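Local atomic coordinates of SYE1 (Shewanella oneidensis, PDB entry 4AWT), a protein that binds flavin mononucleotide and, as an Old Yellow Enzyme relative, probably uses NADH or NADPH to reduce carbon-carbon double bonds. Residues 238-243 against 273-278. The protein carries 1 engineered substitution. Numbering follows the deposited sequence. Where two conformers were deposited one is given.
With BOG (octyl beta-D-glucopyranoside), chain D; FMN (flavin mononucleotide), chain B.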
loop_
_atom_site.group_PDB
_atom_site.type_symbol
_atom_site.label_atom_id
_atom_site.label_comp_id
_atom_site.label_asym_id
_atom_site.label_seq_id
_atom_site.Cartn_x
_atom_site.Cartn_y
_atom_site.Cartn_z
ATOM N N THR A 238 -9.284 -7.900 -7.430
ATOM C CA THR A 238 -9.446 -6.656 -8.176
ATOM C C THR A 238 -8.498 -6.669 -9.381
ATOM O O THR A 238 -7.485 -7.338 -9.392
ATOM C CB THR A 238 -9.222 -5.431 -7.294
ATOM O OG1 THR A 238 -7.901 -5.546 -6.744
ATOM C CG2 THR A 238 -10.255 -5.312 -6.193
ATOM N N THR A 239 -8.920 -5.942 -10.399
ATOM C CA THR A 239 -8.256 -5.927 -11.708
ATOM C C THR A 239 -8.206 -4.540 -12.305
ATOM O O THR A 239 -7.794 -4.360 -13.473
ATOM C CB THR A 239 -8.970 -6.890 -12.680
ATOM O OG1 THR A 239 -10.318 -6.395 -12.870
ATOM C CG2 THR A 239 -8.962 -8.315 -12.193
ATOM N N LEU A 240 -8.598 -3.510 -11.551
ATOM C CA LEU A 240 -8.774 -2.193 -12.101
ATOM C C LEU A 240 -7.555 -1.659 -12.819
ATOM O O LEU A 240 -7.674 -0.999 -13.857
ATOM C CB LEU A 240 -9.151 -1.232 -10.928
ATOM C CG LEU A 240 -9.494 0.171 -11.346
ATOM C CD1 LEU A 240 -10.760 0.209 -12.171
ATOM C CD2 LEU A 240 -9.606 1.011 -10.084
ATOM N N ASN A 241 -6.364 -1.845 -12.252
ATOM C CA ASN A 241 -5.147 -1.328 -12.848
ATOM C C ASN A 241 -4.489 -2.264 -13.840
ATOM O O ASN A 241 -3.371 -2.020 -14.279
ATOM C CB ASN A 241 -4.176 -0.865 -11.763
ATOM C CG ASN A 241 -4.686 0.352 -11.088
ATOM O OD1 ASN A 241 -5.495 1.105 -11.655
ATOM N ND2 ASN A 241 -4.215 0.546 -9.871
ATOM N N GLY A 242 -5.204 -3.288 -14.273
ATOM C CA GLY A 242 -4.832 -4.036 -15.435
ATOM C C GLY A 242 -4.234 -5.390 -15.239
ATOM O O GLY A 242 -3.874 -6.006 -16.256
ATOM N N THR A 243 -4.130 -5.893 -14.022
ATOM C CA THR A 243 -3.610 -7.204 -13.756
ATOM C C THR A 243 -4.755 -8.165 -13.442
ATOM O O THR A 243 -5.526 -7.926 -12.489
ATOM C CB THR A 243 -2.589 -7.202 -12.608
ATOM O OG1 THR A 243 -3.106 -6.623 -11.423
ATOM C CG2 THR A 243 -1.342 -6.435 -12.980
ATOM N N ASP A 273 -10.816 -1.779 -4.966
ATOM C CA ASP A 273 -10.007 -0.658 -5.403
ATOM C C ASP A 273 -10.941 0.258 -6.188
ATOM O O ASP A 273 -11.520 -0.091 -7.214
ATOM C CB ASP A 273 -8.818 -1.114 -6.231
ATOM C CG ASP A 273 -7.692 -0.129 -6.293
ATOM O OD1 ASP A 273 -7.406 0.529 -5.282
ATOM O OD2 ASP A 273 -7.046 -0.063 -7.380
ATOM N N TRP A 274 -11.189 1.414 -5.570
ATOM C CA TRP A 274 -12.149 2.410 -6.066
ATOM C C TRP A 274 -13.540 1.779 -6.137
ATOM O O TRP A 274 -14.132 1.502 -5.081
ATOM C CB TRP A 274 -11.677 3.066 -7.331
ATOM C CG TRP A 274 -10.445 3.862 -7.076
ATOM C CD1 TRP A 274 -9.174 3.521 -7.388
ATOM C CD2 TRP A 274 -10.383 5.115 -6.416
ATOM N NE1 TRP A 274 -8.320 4.498 -6.980
ATOM C CE2 TRP A 274 -9.027 5.485 -6.386
ATOM C CE3 TRP A 274 -11.302 5.981 -5.848
ATOM C CZ2 TRP A 274 -8.581 6.674 -5.820
ATOM C CZ3 TRP A 274 -10.823 7.179 -5.296
ATOM C CH2 TRP A 274 -9.483 7.483 -5.300
ATOM N N ASP A 275 -14.068 1.600 -7.359
ATOM C CA ASP A 275 -15.372 1.019 -7.651
ATOM C C ASP A 275 -15.267 -0.465 -8.004
ATOM O O ASP A 275 -16.305 -1.100 -8.306
ATOM C CB ASP A 275 -16.061 1.747 -8.824
ATOM C CG ASP A 275 -15.224 1.959 -10.074
ATOM O OD1 ASP A 275 -13.960 1.816 -10.062
ATOM O OD2 ASP A 275 -15.894 2.322 -11.105
ATOM N N ASP A 276 -14.085 -1.033 -8.052
ATOM C CA ASP A 276 -13.846 -2.437 -8.397
ATOM C C ASP A 276 -13.970 -3.251 -7.118
ATOM O O ASP A 276 -13.029 -3.276 -6.308
ATOM C CB ASP A 276 -12.501 -2.604 -9.053
ATOM C CG ASP A 276 -12.137 -3.997 -9.498
ATOM O OD1 ASP A 276 -12.992 -4.921 -9.435
ATOM O OD2 ASP A 276 -10.970 -4.144 -9.895
ATOM N N ALA A 277 -15.144 -3.808 -6.905
ATOM C CA ALA A 277 -15.536 -4.473 -5.664
ATOM C C ALA A 277 -16.024 -5.882 -5.982
ATOM O O ALA A 277 -17.199 -6.191 -5.882
ATOM C CB ALA A 277 -16.579 -3.651 -4.910
ATOM N N PRO A 278 -15.113 -6.761 -6.417
ATOM C CA PRO A 278 -15.513 -8.096 -6.835
ATOM C C PRO A 278 -15.989 -8.911 -5.648
ATOM O O PRO A 278 -15.527 -8.759 -4.535
ATOM C CB PRO A 278 -14.228 -8.675 -7.456
ATOM C CG PRO A 278 -13.118 -7.953 -6.733
ATOM C CD PRO A 278 -13.643 -6.580 -6.497
HETATM C C1 BOG D . -5.032 6.154 -7.904
HETATM O O1 BOG D . -6.095 7.036 -8.139
HETATM C C2 BOG D . -4.128 6.629 -6.811
HETATM O O2 BOG D . -3.469 7.826 -7.163
HETATM C C3 BOG D . -3.027 5.611 -6.473
HETATM O O3 BOG D . -2.355 5.987 -5.303
HETATM C C4 BOG D . -3.709 4.269 -6.171
HETATM O O4 BOG D . -2.727 3.316 -5.942
HETATM C C5 BOG D . -4.654 3.839 -7.287
HETATM O O5 BOG D . -5.596 4.883 -7.435
HETATM C C6 BOG D . -5.356 2.544 -6.968
HETATM O O6 BOG D . -6.119 2.229 -8.119
HETATM C "C1'" BOG D . -6.630 6.983 -9.441
HETATM C "C2'" BOG D . -7.664 8.059 -9.760
HETATM C "C3'" BOG D . -8.712 8.237 -8.704
HETATM C "C4'" BOG D . -10.012 8.973 -9.005
HETATM C "C5'" BOG D . -10.099 10.170 -8.053
HETATM C "C6'" BOG D . -9.941 11.483 -8.824
HETATM C "C7'" BOG D . -10.000 12.674 -7.851
HETATM C "C8'" BOG D . -10.404 13.880 -8.691
HETATM N N1 FMN B . -3.626 1.744 -1.827
HETATM C C2 FMN B . -2.335 1.468 -1.691
HETATM O O2 FMN B . -1.924 0.303 -1.444
HETATM N N3 FMN B . -1.390 2.477 -1.816
HETATM C C4 FMN B . -1.724 3.794 -2.083
HETATM O O4 FMN B . -0.813 4.663 -2.076
HETATM C C4A FMN B . -3.072 4.044 -2.334
HETATM N N5 FMN B . -3.495 5.319 -2.704
HETATM C C5A FMN B . -4.871 5.626 -2.526
HETATM C C6 FMN B . -5.298 6.927 -2.618
HETATM C C7 FMN B . -6.653 7.284 -2.420
HETATM C C7M FMN B . -7.021 8.748 -2.414
HETATM C C8 FMN B . -7.553 6.288 -2.186
HETATM C C8M FMN B . -9.017 6.583 -1.931
HETATM C C9 FMN B . -7.129 4.946 -2.104
HETATM C C9A FMN B . -5.786 4.600 -2.262
HETATM N N10 FMN B . -5.347 3.267 -2.119
HETATM C C10 FMN B . -3.991 3.004 -2.091
HETATM C "C1'" FMN B . -6.319 2.223 -1.781
HETATM C "C2'" FMN B . -6.761 2.251 -0.307
HETATM O "O2'" FMN B . -5.700 1.853 0.544
HETATM C "C3'" FMN B . -7.912 1.306 -0.026
HETATM O "O3'" FMN B . -7.535 -0.054 -0.183
HETATM C "C4'" FMN B . -9.184 1.568 -0.853
HETATM O "O4'" FMN B . -9.501 2.950 -0.908
HETATM C "C5'" FMN B . -10.360 0.728 -0.392
HETATM O "O5'" FMN B . -10.734 1.043 0.960
HETATM P P FMN B . -11.978 2.037 1.231
HETATM O O1P FMN B . -11.550 3.400 0.747
HETATM O O2P FMN B . -13.161 1.503 0.455
HETATM O O3P FMN B . -12.146 1.967 2.728
HETATM O O HOH W 1 -12.047 -7.129 -10.634
HETATM O O HOH W 2 -6.113 -2.432 -9.409
#
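Asp276 reaches across to the backbone of Thr239, where its OD2 accepts a nearly straight hydrogen bond from Thr239 N (2.8 Å, 169°) through the syn lone pair. Leu240 N lies 3.0 Å from the same OD2. The carboxylate is extended from its own backbone, CG anti to N (chi1 -178°), which carries it over to the start of the type I turn 239-242. Its other oxygen, OD1, accepts a bond from a water that also takes the Thr239 OG1 hydrogen, so backbone and side chain of one threonine meet the two ends of one carboxylate. Next to this bond Thr238 lays CG2 against Pro278 CD at 3.6 Å.

Farther along, Leu240 is likewise extended (chi1 -175°) and brings CD2 to the indole edge of Trp274, 3.7 Å from CD1 and close to the ring plane. That methyl also rests near Asp273 O, the acceptor that closes the type II' turn 273-276. The indole lies between ligands: octyl glucoside C3' sits 3.3 Å above the plane of one face, displaced toward the rim, and the flavin approaches from the opposite side, while Trp274 NE1 donates to O5 of the octyl glucoside (2.8 Å). In the conformer given, Asp273 OD2 accepts from the glucoside O6 (2.6 Å), to which Asn241 ND2 also donates; that amide is held in addition by Asn184 O. In the same conformer a second water links Asn241 N to Asp273 OD2 through a longer bond.

Both segments are loops following neighbouring strands, 230-234 and 266-270, of the TIM barrel that carries the FMN. The chemistry implies that Asp276, probably ionised, ties the two loops together through backbone N-H and water, whereas Asn241 and Trp274 turn polar groups to a detergent sugar beside the flavin.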